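Long-range contacts in oxidoreductase (Methanosarcina mazei, PDB 3KA7), which binds FAD and probably works as a flavin-dependent oxidoreductase of the amine oxidase type: residues V26-R31 / G211-G216; Q277-I282 / W374-A379; R305-V310 / C330-A335. One frame throughout, in Å; residues are numbered along the deposited sequence.

Contact 1. Residues V26-R31 / G211-G216; sequences VEVFER and GKIHTG. With FAD (flavin-adenine dinucleotide), chain B.
His214 and Glu27, on neighbouring parallel strands, meet through a histidine-carboxylate hydrogen bond on the face they share with Phe29 and Lys212. Followed outward from the backbone, the histidine side chain meets Val28, then Phe29, then Glu27. His214 CB packs on Val28 O at 3.6 Å. CG is set anti to the carbonyl carbon (chi1 -55°), which lays the ring alongside Phe29 and sends its far end back toward Glu27. His214 CD2 then stands over one face of the Phe29 ring, near its rim, 3.5 Å from Phe29 CE1; the two ring planes are 40° apart, an oblique pairing. At the tip, His214 NE2 donates to Glu27 OE1 over 2.8 Å, the oxygen lying close to the imidazole plane and the hydrogen bond using the anti side of the Glu27 carboxylate. A leucine in place of His214 would lack the N-H and would probably leave the Glu27 carboxylate without this mate and free to turn.

The backbones pair in register by parallel bonding: Lys212 N to Val26 O, Val28 N to Lys212 O, His214 N to Val28 O and Glu30 N to His214 O, the last nearly straight at 176°. On the other face Val28 CG2 packs beside Ile213 CG1 (4.0 Å), against Ala16 and Leu13 of helix 10-21. Gly211 CA presses within 3.4 Å of Val26 CG2, where a side chain would collide.

This is an edge of the Rossmann-type parallel sheet, with strand 212-214 outermost. Just past strand 25-29, Glu30 takes the FAD ribose hydroxyls, O3B on OE1 at 2.7 Å and O2B on OE2 at 2.5 Å. Ala8 N and Leu32 N also donate to this carboxylate, so four donors grip its two oxygens, which would favour its ionised form and fix its rotation against the adenosine ribose.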
loop_
_atom_site.group_PDB
_atom_site.type_symbol
_atom_site.label_atom_id
_atom_site.label_comp_id
_atom_site.label_asym_id
_atom_site.label_seq_id
_atom_site.Cartn_x
_atom_site.Cartn_y
_atom_site.Cartn_z
ATOM N N VAL A 26 19.831 8.201 -16.321
ATOM C CA VAL A 26 18.499 7.620 -16.139
ATOM C C VAL A 26 17.417 8.392 -16.884
ATOM O O VAL A 26 17.333 9.626 -16.793
ATOM C CB VAL A 26 18.108 7.527 -14.635
ATOM C CG1 VAL A 26 19.158 6.779 -13.843
ATOM C CG2 VAL A 26 17.882 8.902 -14.041
ATOM N N GLU A 27 16.582 7.663 -17.621
ATOM C CA GLU A 27 15.385 8.246 -18.219
ATOM C C GLU A 27 14.185 7.415 -17.794
ATOM O O GLU A 27 14.232 6.185 -17.875
ATOM C CB GLU A 27 15.484 8.261 -19.737
ATOM C CG GLU A 27 16.658 9.076 -20.242
ATOM C CD GLU A 27 16.595 9.300 -21.727
ATOM O OE1 GLU A 27 15.522 9.721 -22.218
ATOM O OE2 GLU A 27 17.618 9.059 -22.400
ATOM N N VAL A 28 13.139 8.098 -17.336
ATOM C CA VAL A 28 11.903 7.443 -16.894
ATOM C C VAL A 28 10.824 7.691 -17.925
ATOM O O VAL A 28 10.645 8.821 -18.344
ATOM C CB VAL A 28 11.416 8.036 -15.566
ATOM C CG1 VAL A 28 10.227 7.233 -15.028
ATOM C CG2 VAL A 28 12.575 8.057 -14.544
ATOM N N PHE A 29 10.100 6.643 -18.322
ATOM C CA PHE A 29 9.010 6.791 -19.279
ATOM C C PHE A 29 7.674 6.453 -18.624
ATOM O O PHE A 29 7.471 5.332 -18.167
ATOM C CB PHE A 29 9.256 5.911 -20.504
ATOM C CG PHE A 29 10.514 6.272 -21.256
ATOM C CD1 PHE A 29 10.457 7.068 -22.390
ATOM C CD2 PHE A 29 11.746 5.840 -20.806
ATOM C CE1 PHE A 29 11.621 7.413 -23.075
ATOM C CE2 PHE A 29 12.919 6.182 -21.489
ATOM C CZ PHE A 29 12.846 6.972 -22.618
ATOM N N GLU A 30 6.790 7.439 -18.563
ATOM C CA GLU A 30 5.476 7.279 -17.936
ATOM C C GLU A 30 4.365 7.520 -18.962
ATOM O O GLU A 30 4.376 8.529 -19.690
ATOM C CB GLU A 30 5.327 8.262 -16.768
ATOM C CG GLU A 30 3.885 8.474 -16.307
ATOM C CD GLU A 30 3.273 7.197 -15.759
ATOM O OE1 GLU A 30 3.993 6.481 -15.035
ATOM O OE2 GLU A 30 2.098 6.900 -16.073
ATOM N N ARG A 31 3.399 6.604 -19.000
ATOM C CA ARG A 31 2.331 6.644 -19.992
ATOM C C ARG A 31 1.296 7.747 -19.755
ATOM O O ARG A 31 0.747 8.292 -20.715
ATOM C CB ARG A 31 1.634 5.279 -20.059
ATOM C CG ARG A 31 0.807 5.043 -21.300
ATOM C CD ARG A 31 0.061 3.718 -21.177
ATOM N NE ARG A 31 -0.846 3.792 -20.055
ATOM C CZ ARG A 31 -2.150 4.009 -20.170
ATOM N NH1 ARG A 31 -2.713 4.125 -21.369
ATOM N NH2 ARG A 31 -2.891 4.090 -19.082
ATOM N N GLY A 211 18.832 13.161 -14.141
ATOM C CA GLY A 211 17.876 12.203 -14.684
ATOM C C GLY A 211 16.780 12.928 -15.429
ATOM O O GLY A 211 16.504 14.099 -15.153
ATOM N N LYS A 212 16.144 12.233 -16.367
ATOM C CA LYS A 212 15.063 12.816 -17.154
ATOM C C LYS A 212 13.780 12.012 -16.997
ATOM O O LYS A 212 13.826 10.785 -16.978
ATOM C CB LYS A 212 15.452 12.835 -18.630
ATOM C CG LYS A 212 16.687 13.657 -18.913
ATOM C CD LYS A 212 17.044 13.556 -20.386
ATOM C CE LYS A 212 17.829 14.761 -20.869
ATOM N NZ LYS A 212 18.033 14.677 -22.348
ATOM N N ILE A 213 12.646 12.705 -16.898
ATOM C CA ILE A 213 11.336 12.039 -16.843
ATOM C C ILE A 213 10.417 12.442 -17.991
ATOM O O ILE A 213 10.195 13.624 -18.228
ATOM C CB ILE A 213 10.611 12.369 -15.552
ATOM C CG1 ILE A 213 11.450 11.936 -14.348
ATOM C CG2 ILE A 213 9.219 11.722 -15.539
ATOM C CD1 ILE A 213 10.772 12.213 -13.016
ATOM N N HIS A 214 9.870 11.447 -18.682
ATOM C CA HIS A 214 9.054 11.672 -19.867
ATOM C C HIS A 214 7.642 11.177 -19.639
ATOM O O HIS A 214 7.428 9.969 -19.568
ATOM C CB HIS A 214 9.628 10.901 -21.060
ATOM C CG HIS A 214 11.068 11.194 -21.341
ATOM N ND1 HIS A 214 11.508 12.438 -21.743
ATOM C CD2 HIS A 214 12.163 10.401 -21.297
ATOM C CE1 HIS A 214 12.818 12.403 -21.910
ATOM N NE2 HIS A 214 13.239 11.181 -21.646
ATOM N N THR A 215 6.681 12.096 -19.581
ATOM C CA THR A 215 5.276 11.723 -19.441
ATOM C C THR A 215 4.610 11.591 -20.814
ATOM O O THR A 215 5.157 12.040 -21.831
ATOM C CB THR A 215 4.507 12.730 -18.567
ATOM O OG1 THR A 215 4.611 14.044 -19.135
ATOM C CG2 THR A 215 5.075 12.755 -17.153
ATOM N N GLY A 216 3.448 10.950 -20.856
ATOM C CA GLY A 216 2.738 10.770 -22.115
ATOM C C GLY A 216 3.500 9.870 -23.064
ATOM O O GLY A 216 3.364 9.976 -24.287
HETATM P PA FAD B . 2.351 2.140 -9.690
HETATM O O1A FAD B . 1.663 0.861 -10.086
HETATM O O2A FAD B . 1.563 3.090 -8.818
HETATM O O5B FAD B . 2.814 2.920 -11.014
HETATM C C5B FAD B . 3.025 2.200 -12.222
HETATM C C4B FAD B . 3.186 3.288 -13.287
HETATM O O4B FAD B . 3.504 2.732 -14.548
HETATM C C3B FAD B . 1.889 4.085 -13.453
HETATM O O3B FAD B . 2.136 5.472 -13.277
HETATM C C2B FAD B . 1.449 3.769 -14.884
HETATM O O2B FAD B . 0.783 4.849 -15.512
HETATM C C1B FAD B . 2.768 3.414 -15.560
HETATM N N9A FAD B . 2.656 2.503 -16.707
HETATM C C8A FAD B . 1.883 1.370 -16.856
HETATM N N7A FAD B . 2.168 0.820 -18.072
HETATM C C5A FAD B . 3.107 1.600 -18.673
HETATM C C6A FAD B . 3.736 1.534 -19.908
HETATM N N6A FAD B . 3.539 0.487 -20.703
HETATM N N1A FAD B . 4.665 2.499 -20.240
HETATM C C2A FAD B . 4.966 3.530 -19.374
HETATM N N3A FAD B . 4.335 3.599 -18.149
HETATM C C4A FAD B . 3.422 2.647 -17.825
HETATM N N1 FAD B . 0.089 2.424 0.296
HETATM C C2 FAD B . 0.569 2.983 1.468
HETATM O O2 FAD B . 1.765 2.859 1.765
HETATM N N3 FAD B . -0.307 3.653 2.309
HETATM C C4 FAD B . -1.650 3.765 1.990
HETATM O O4 FAD B . -2.433 4.359 2.731
HETATM C C4X FAD B . -2.133 3.200 0.818
HETATM N N5 FAD B . -3.481 3.292 0.503
HETATM C C5X FAD B . -3.943 2.735 -0.678
HETATM C C6 FAD B . -5.292 2.833 -1.019
HETATM C C7 FAD B . -5.756 2.293 -2.212
HETATM C C7M FAD B . -7.221 2.412 -2.552
HETATM C C8 FAD B . -4.861 1.650 -3.056
HETATM C C8M FAD B . -5.323 1.045 -4.351
HETATM C C9 FAD B . -3.515 1.539 -2.716
HETATM C C9A FAD B . -3.050 2.089 -1.526
HETATM N N10 FAD B . -1.709 1.981 -1.185
HETATM C C10 FAD B . -1.248 2.538 -0.024
HETATM C "C1'" FAD B . -0.750 1.210 -2.031
HETATM C "C2'" FAD B . 0.049 2.195 -2.894
HETATM O "O2'" FAD B . -0.840 3.144 -3.476
HETATM C "C3'" FAD B . 0.790 1.417 -3.978
HETATM O "O3'" FAD B . 1.430 0.290 -3.389
HETATM C "C4'" FAD B . 1.852 2.203 -4.741
HETATM O "O4'" FAD B . 1.372 3.455 -5.186
HETATM C "C5'" FAD B . 2.216 1.371 -5.966
HETATM O "O5'" FAD B . 3.390 1.920 -6.511
HETATM P P FAD B . 4.184 1.144 -7.646
HETATM O O1P FAD B . 5.661 1.385 -7.456
HETATM O O2P FAD B . 3.780 -0.314 -7.733
HETATM O O3P FAD B . 3.797 1.853 -9.038
#

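Contact 2. Residues Q277-I282 / W374-A379; sequences QPSAGI and WPVNRA. With FAD (flavin-adenine dinucleotide), chain B.
Ser279 is bonded to the 374-379 loop through its backbone at both ends: its N donates to Asn377 O over 2.9 Å, at 158°, and its O accepts from Val376 N at an equal 2.9 Å but a more bent 141°. A third, weak bond runs from Asn377 N to Ser279 OG (3.1 Å), possible because chi1 of 55° places OG between the backbone N and the carbonyl carbon, facing the loop.

From the same loop Arg378 reaches the cofactor. Its chain is extended from CG to NE, and the edge of the guanidinium is presented to the FAD diphosphate, with NH1 and NH2 both directed at O1A; the NH1 bond is modelled so short that its length is doubtful, and the NH2 bond is weak. Arg38 stands close by, so two arginines gather near this diphosphate, while Asp399 OD1 takes Arg378 N.

Following strand 362-370, the loop joins the mixed sheet to the FAD site of this flavin-containing amine oxidase fold, and is held against the start of strand 280-288. Packing fills in around the bonds. Pro375 CB lies on Pro278 CB at 3.8 Å. Val376 wedges between the strand and the flavin, with CG2 at 3.6 Å from Gly281 N and also 3.6 Å from the FAD methyl C8M. CG1 of the same valine lies 3.9 Å from FAD C9.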
loop_
_atom_site.group_PDB
_atom_site.type_symbol
_atom_site.label_atom_id
_atom_site.label_comp_id
_atom_site.label_asym_id
_atom_site.label_seq_id
_atom_site.Cartn_x
_atom_site.Cartn_y
_atom_site.Cartn_z
ATOM N N GLN A 277 -1.706 -12.745 -7.778
ATOM C CA GLN A 277 -3.066 -12.349 -7.502
ATOM C C GLN A 277 -3.111 -10.947 -6.882
ATOM O O GLN A 277 -2.643 -10.755 -5.761
ATOM C CB GLN A 277 -3.679 -13.341 -6.513
ATOM C CG GLN A 277 -5.078 -12.960 -6.057
ATOM C CD GLN A 277 -6.065 -12.887 -7.196
ATOM O OE1 GLN A 277 -6.321 -13.885 -7.885
ATOM N NE2 GLN A 277 -6.641 -11.702 -7.406
ATOM N N PRO A 278 -3.697 -9.981 -7.597
ATOM C CA PRO A 278 -3.764 -8.638 -7.048
ATOM C C PRO A 278 -4.837 -8.540 -5.975
ATOM O O PRO A 278 -5.769 -9.370 -5.931
ATOM C CB PRO A 278 -4.133 -7.771 -8.262
ATOM C CG PRO A 278 -4.818 -8.706 -9.207
ATOM C CD PRO A 278 -4.157 -10.041 -9.000
ATOM N N SER A 279 -4.704 -7.545 -5.110
ATOM C CA SER A 279 -5.706 -7.315 -4.080
ATOM C C SER A 279 -6.585 -6.141 -4.492
ATOM O O SER A 279 -6.131 -5.254 -5.219
ATOM C CB SER A 279 -5.026 -7.086 -2.730
ATOM O OG SER A 279 -4.088 -6.027 -2.801
ATOM N N ALA A 280 -7.835 -6.132 -4.022
ATOM C CA ALA A 280 -8.830 -5.144 -4.463
ATOM C C ALA A 280 -9.454 -4.419 -3.277
ATOM O O ALA A 280 -9.467 -4.924 -2.145
ATOM C CB ALA A 280 -9.926 -5.830 -5.279
ATOM N N GLY A 281 -9.986 -3.234 -3.532
ATOM C CA GLY A 281 -10.625 -2.483 -2.456
ATOM C C GLY A 281 -11.405 -1.313 -3.013
ATOM O O GLY A 281 -11.261 -0.944 -4.179
ATOM N N ILE A 282 -12.235 -0.731 -2.160
ATOM C CA ILE A 282 -12.981 0.466 -2.510
ATOM C C ILE A 282 -12.695 1.560 -1.489
ATOM O O ILE A 282 -12.717 1.311 -0.294
ATOM C CB ILE A 282 -14.479 0.203 -2.536
ATOM C CG1 ILE A 282 -14.836 -0.741 -3.680
ATOM C CG2 ILE A 282 -15.237 1.526 -2.655
ATOM C CD1 ILE A 282 -16.142 -1.477 -3.425
ATOM N N TRP A 374 -5.316 -2.120 -12.023
ATOM C CA TRP A 374 -5.050 -0.904 -11.254
ATOM C C TRP A 374 -5.583 -1.182 -9.854
ATOM O O TRP A 374 -6.627 -0.659 -9.447
ATOM C CB TRP A 374 -5.773 0.291 -11.896
ATOM C CG TRP A 374 -5.297 1.684 -11.517
ATOM C CD1 TRP A 374 -6.005 2.625 -10.834
ATOM C CD2 TRP A 374 -4.044 2.304 -11.861
ATOM N NE1 TRP A 374 -5.273 3.786 -10.713
ATOM C CE2 TRP A 374 -4.065 3.612 -11.332
ATOM C CE3 TRP A 374 -2.908 1.874 -12.545
ATOM C CZ2 TRP A 374 -2.992 4.500 -11.478
ATOM C CZ3 TRP A 374 -1.837 2.760 -12.689
ATOM C CH2 TRP A 374 -1.890 4.051 -12.152
ATOM N N PRO A 375 -4.881 -2.055 -9.122
ATOM C CA PRO A 375 -5.396 -2.651 -7.889
ATOM C C PRO A 375 -4.919 -1.921 -6.646
ATOM O O PRO A 375 -4.271 -0.885 -6.740
ATOM C CB PRO A 375 -4.743 -4.030 -7.903
ATOM C CG PRO A 375 -3.367 -3.738 -8.504
ATOM C CD PRO A 375 -3.587 -2.636 -9.518
ATOM N N VAL A 376 -5.248 -2.471 -5.484
ATOM C CA VAL A 376 -4.596 -2.022 -4.266
ATOM C C VAL A 376 -3.119 -2.417 -4.283
ATOM O O VAL A 376 -2.266 -1.547 -4.168
ATOM C CB VAL A 376 -5.289 -2.523 -3.002
ATOM C CG1 VAL A 376 -4.463 -2.130 -1.787
ATOM C CG2 VAL A 376 -6.704 -1.928 -2.914
ATOM N N ASN A 377 -2.820 -3.717 -4.424
ATOM C CA ASN A 377 -1.445 -4.198 -4.697
ATOM C C ASN A 377 -1.476 -5.158 -5.874
ATOM O O ASN A 377 -2.418 -5.914 -6.001
ATOM C CB ASN A 377 -0.884 -5.001 -3.517
ATOM C CG ASN A 377 -0.490 -4.134 -2.328
ATOM O OD1 ASN A 377 -0.340 -2.907 -2.432
ATOM N ND2 ASN A 377 -0.312 -4.781 -1.187
ATOM N N ARG A 378 -0.443 -5.154 -6.709
ATOM C CA ARG A 378 -0.374 -6.096 -7.841
ATOM C C ARG A 378 -0.146 -7.542 -7.406
ATOM O O ARG A 378 -0.518 -8.485 -8.121
ATOM C CB ARG A 378 0.694 -5.625 -8.847
ATOM C CG ARG A 378 0.332 -4.285 -9.461
ATOM C CD ARG A 378 1.064 -4.033 -10.785
ATOM N NE ARG A 378 0.420 -2.938 -11.512
ATOM C CZ ARG A 378 0.702 -1.684 -11.268
ATOM N NH1 ARG A 378 1.604 -1.446 -10.331
ATOM N NH2 ARG A 378 0.103 -0.682 -11.914
ATOM N N ALA A 379 0.471 -7.716 -6.241
ATOM C CA ALA A 379 0.629 -9.032 -5.626
ATOM C C ALA A 379 0.152 -8.922 -4.187
ATOM O O ALA A 379 0.587 -8.024 -3.451
ATOM C CB ALA A 379 2.082 -9.454 -5.653
HETATM P PA FAD B . 2.351 2.140 -9.690
HETATM O O1A FAD B . 1.663 0.861 -10.086
HETATM O O2A FAD B . 1.563 3.090 -8.818
HETATM O O5B FAD B . 2.814 2.920 -11.014
HETATM C C5B FAD B . 3.025 2.200 -12.222
HETATM C C4B FAD B . 3.186 3.288 -13.287
HETATM O O4B FAD B . 3.504 2.732 -14.548
HETATM C C3B FAD B . 1.889 4.085 -13.453
HETATM O O3B FAD B . 2.136 5.472 -13.277
HETATM C C2B FAD B . 1.449 3.769 -14.884
HETATM O O2B FAD B . 0.783 4.849 -15.512
HETATM C C1B FAD B . 2.768 3.414 -15.560
HETATM N N9A FAD B . 2.656 2.503 -16.707
HETATM C C8A FAD B . 1.883 1.370 -16.856
HETATM N N7A FAD B . 2.168 0.820 -18.072
HETATM C C5A FAD B . 3.107 1.600 -18.673
HETATM C C6A FAD B . 3.736 1.534 -19.908
HETATM N N6A FAD B . 3.539 0.487 -20.703
HETATM N N1A FAD B . 4.665 2.499 -20.240
HETATM C C2A FAD B . 4.966 3.530 -19.374
HETATM N N3A FAD B . 4.335 3.599 -18.149
HETATM C C4A FAD B . 3.422 2.647 -17.825
HETATM N N1 FAD B . 0.089 2.424 0.296
HETATM C C2 FAD B . 0.569 2.983 1.468
HETATM O O2 FAD B . 1.765 2.859 1.765
HETATM N N3 FAD B . -0.307 3.653 2.309
HETATM C C4 FAD B . -1.650 3.765 1.990
HETATM O O4 FAD B . -2.433 4.359 2.731
HETATM C C4X FAD B . -2.133 3.200 0.818
HETATM N N5 FAD B . -3.481 3.292 0.503
HETATM C C5X FAD B . -3.943 2.735 -0.678
HETATM C C6 FAD B . -5.292 2.833 -1.019
HETATM C C7 FAD B . -5.756 2.293 -2.212
HETATM C C7M FAD B . -7.221 2.412 -2.552
HETATM C C8 FAD B . -4.861 1.650 -3.056
HETATM C C8M FAD B . -5.323 1.045 -4.351
HETATM C C9 FAD B . -3.515 1.539 -2.716
HETATM C C9A FAD B . -3.050 2.089 -1.526
HETATM N N10 FAD B . -1.709 1.981 -1.185
HETATM C C10 FAD B . -1.248 2.538 -0.024
HETATM C "C1'" FAD B . -0.750 1.210 -2.031
HETATM C "C2'" FAD B . 0.049 2.195 -2.894
HETATM O "O2'" FAD B . -0.840 3.144 -3.476
HETATM C "C3'" FAD B . 0.790 1.417 -3.978
HETATM O "O3'" FAD B . 1.430 0.290 -3.389
HETATM C "C4'" FAD B . 1.852 2.203 -4.741
HETATM O "O4'" FAD B . 1.372 3.455 -5.186
HETATM C "C5'" FAD B . 2.216 1.371 -5.966
HETATM O "O5'" FAD B . 3.390 1.920 -6.511
HETATM P P FAD B . 4.184 1.144 -7.646
HETATM O O1P FAD B . 5.661 1.385 -7.456
HETATM O O2P FAD B . 3.780 -0.314 -7.733
HETATM O O3P FAD B . 3.797 1.853 -9.038
#

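Contact 3. Residues R305-V310 / C330-A335; sequences RRINGV and CHQYVA
The Asn308 amide and the Tyr333 ring cross with their planes 49° apart, and the amide oxygen meets the tyrosine backbone and CB, on the near side of the ring. Asn308 OD1 accepts a hydrogen bond from Tyr333 N over 2.8 Å, nearly end-on to the carbonyl, and lies 3.5 Å from Tyr333 CB. One face of the phenol ring carries Ala335 N near its rim, 3.6 Å above the plane. At the ring's edge sits a water that donates to both Arg306 O and Tyr333 O, bridging the two backbones. The His331 ring meets Asn308 OD1 only obliquely; its NE2 bonds Ser164 OG, and its side chain comes within about 4 Å of the FAD.

The antiparallel pairing in this mixed sheet is broken by a classic beta bulge: Asn308 (phi/psi -95°/-29°) and Gly309 both stand opposite His331, whose O takes Asn308 N (2.8 Å) and whose N gives to Gly309 O (3.0 Å). Ile307 CD1 packs on Cys330 CB, both residues touching Leu353 of helix 342-356; Val310 CB lies by Cys330 SG. Arg306 leads away to a salt bridge with Glu345 of that helix.

Thus at the start of strand 307-311, a side-chain carbonyl and a water do work that backbone bonds do further along, satisfying Tyr333 N and the carbonyls of Arg306 and Tyr333.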
loop_
_atom_site.group_PDB
_atom_site.type_symbol
_atom_site.label_atom_id
_atom_site.label_comp_id
_atom_site.label_asym_id
_atom_site.label_seq_id
_atom_site.Cartn_x
_atom_site.Cartn_y
_atom_site.Cartn_z
ATOM N N ARG A 305 -20.214 -4.045 7.903
ATOM C CA ARG A 305 -20.410 -4.965 6.778
ATOM C C ARG A 305 -19.141 -5.084 5.938
ATOM O O ARG A 305 -18.756 -6.185 5.546
ATOM C CB ARG A 305 -21.523 -4.458 5.858
ATOM C CG ARG A 305 -22.885 -4.297 6.521
ATOM C CD ARG A 305 -23.729 -3.289 5.753
ATOM N NE ARG A 305 -24.997 -3.041 6.430
ATOM C CZ ARG A 305 -25.134 -2.239 7.480
ATOM N NH1 ARG A 305 -24.086 -1.590 7.974
ATOM N NH2 ARG A 305 -26.324 -2.083 8.039
ATOM N N ARG A 306 -18.498 -3.946 5.670
ATOM C CA ARG A 306 -17.371 -3.897 4.727
ATOM C C ARG A 306 -16.237 -2.940 5.121
ATOM O O ARG A 306 -15.066 -3.269 4.942
ATOM C CB ARG A 306 -17.859 -3.532 3.326
ATOM C CG ARG A 306 -18.627 -4.640 2.642
ATOM C CD ARG A 306 -17.674 -5.764 2.322
ATOM N NE ARG A 306 -18.321 -7.030 2.004
ATOM C CZ ARG A 306 -19.262 -7.180 1.093
ATOM N NH1 ARG A 306 -19.663 -6.122 0.402
ATOM N NH2 ARG A 306 -19.791 -8.382 0.855
ATOM N N ILE A 307 -16.569 -1.747 5.607
ATOM C CA ILE A 307 -15.520 -0.745 5.896
ATOM C C ILE A 307 -14.561 -1.239 6.983
ATOM O O ILE A 307 -14.994 -1.683 8.047
ATOM C CB ILE A 307 -16.121 0.626 6.267
ATOM C CG1 ILE A 307 -16.784 1.241 5.022
ATOM C CG2 ILE A 307 -15.035 1.571 6.759
ATOM C CD1 ILE A 307 -17.491 2.579 5.265
ATOM N N ASN A 308 -13.262 -1.214 6.689
ATOM C CA ASN A 308 -12.252 -1.708 7.638
ATOM C C ASN A 308 -11.642 -0.613 8.498
ATOM O O ASN A 308 -11.183 -0.852 9.623
ATOM C CB ASN A 308 -11.125 -2.409 6.892
ATOM C CG ASN A 308 -11.619 -3.558 6.058
ATOM O OD1 ASN A 308 -11.449 -3.549 4.850
ATOM N ND2 ASN A 308 -12.268 -4.547 6.701
ATOM N N GLY A 309 -11.587 0.590 7.954
ATOM C CA GLY A 309 -11.091 1.706 8.746
ATOM C C GLY A 309 -11.140 2.997 7.963
ATOM O O GLY A 309 -11.506 3.020 6.788
ATOM N N VAL A 310 -10.773 4.079 8.625
ATOM C CA VAL A 310 -10.830 5.365 7.981
ATOM C C VAL A 310 -9.731 6.259 8.528
ATOM O O VAL A 310 -9.249 6.026 9.643
ATOM C CB VAL A 310 -12.268 5.965 8.122
ATOM C CG1 VAL A 310 -13.170 5.091 8.989
ATOM C CG2 VAL A 310 -12.270 7.419 8.506
ATOM N N CYS A 330 -12.259 6.377 3.688
ATOM C CA CYS A 330 -12.612 5.065 4.207
ATOM C C CYS A 330 -12.130 3.980 3.253
ATOM O O CYS A 330 -12.182 4.162 2.042
ATOM C CB CYS A 330 -14.128 4.944 4.313
ATOM S SG CYS A 330 -14.912 6.346 5.166
ATOM N N HIS A 331 -11.695 2.851 3.801
ATOM C CA HIS A 331 -11.301 1.708 2.966
ATOM C C HIS A 331 -12.118 0.467 3.277
ATOM O O HIS A 331 -12.365 0.143 4.448
ATOM C CB HIS A 331 -9.834 1.333 3.158
ATOM C CG HIS A 331 -9.359 0.315 2.165
ATOM N ND1 HIS A 331 -9.227 0.597 0.821
ATOM C CD2 HIS A 331 -9.038 -0.994 2.310
ATOM C CE1 HIS A 331 -8.828 -0.491 0.181
ATOM N NE2 HIS A 331 -8.698 -1.468 1.063
ATOM N N GLN A 332 -12.511 -0.243 2.229
ATOM C CA GLN A 332 -13.082 -1.561 2.412
ATOM C C GLN A 332 -12.424 -2.573 1.472
ATOM O O GLN A 332 -12.296 -2.339 0.263
ATOM C CB GLN A 332 -14.604 -1.531 2.239
ATOM C CG GLN A 332 -15.071 -1.131 0.845
ATOM C CD GLN A 332 -16.568 -0.826 0.782
ATOM O OE1 GLN A 332 -17.372 -1.670 0.356
ATOM N NE2 GLN A 332 -16.942 0.376 1.187
ATOM N N TYR A 333 -11.965 -3.673 2.055
ATOM C CA TYR A 333 -11.505 -4.836 1.322
ATOM C C TYR A 333 -12.602 -5.329 0.379
ATOM O O TYR A 333 -13.764 -5.347 0.757
ATOM C CB TYR A 333 -11.175 -5.942 2.342
ATOM C CG TYR A 333 -11.172 -7.360 1.809
ATOM C CD1 TYR A 333 -10.113 -7.831 1.051
ATOM C CD2 TYR A 333 -12.225 -8.234 2.075
ATOM C CE1 TYR A 333 -10.101 -9.129 0.561
ATOM C CE2 TYR A 333 -12.214 -9.544 1.598
ATOM C CZ TYR A 333 -11.147 -9.978 0.842
ATOM O OH TYR A 333 -11.101 -11.268 0.355
ATOM N N VAL A 334 -12.224 -5.716 -0.839
ATOM C CA VAL A 334 -13.135 -6.407 -1.768
ATOM C C VAL A 334 -12.526 -7.754 -2.142
ATOM O O VAL A 334 -11.394 -7.819 -2.631
ATOM C CB VAL A 334 -13.402 -5.573 -3.059
ATOM C CG1 VAL A 334 -14.282 -6.328 -4.050
ATOM C CG2 VAL A 334 -14.060 -4.263 -2.704
ATOM N N ALA A 335 -13.279 -8.821 -1.895
ATOM C CA ALA A 335 -12.850 -10.177 -2.274
ATOM C C ALA A 335 -12.853 -10.314 -3.801
ATOM O O ALA A 335 -13.700 -9.735 -4.478
ATOM C CB ALA A 335 -13.789 -11.195 -1.641
HETATM O O HOH W 1 -14.498 -5.516 3.579
#

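In the fold
From the N terminus, strand 25-29 is met first; contact 1 closes a long loop when the chain returns at 212-214, adding one outermost strand of the parallel nucleotide-binding sheet. Only later does contact 2 open, at 277-282, and before its partner 374-379 arrives, contact 3 opens and shuts between 305-310 and 330-335, so it lies wholly within the span of contact 2. Those two touch: strands 280-288 and 326-334 are neighbours in the mixed sheet, Ile282 N lying 2.9 Å from Gln332 O. Contact 1 stands apart, its centre about 25 Å from that of contact 2, yet FAD spans both, its adenosine end at contact 1 and its diphosphate and flavin at contact 2.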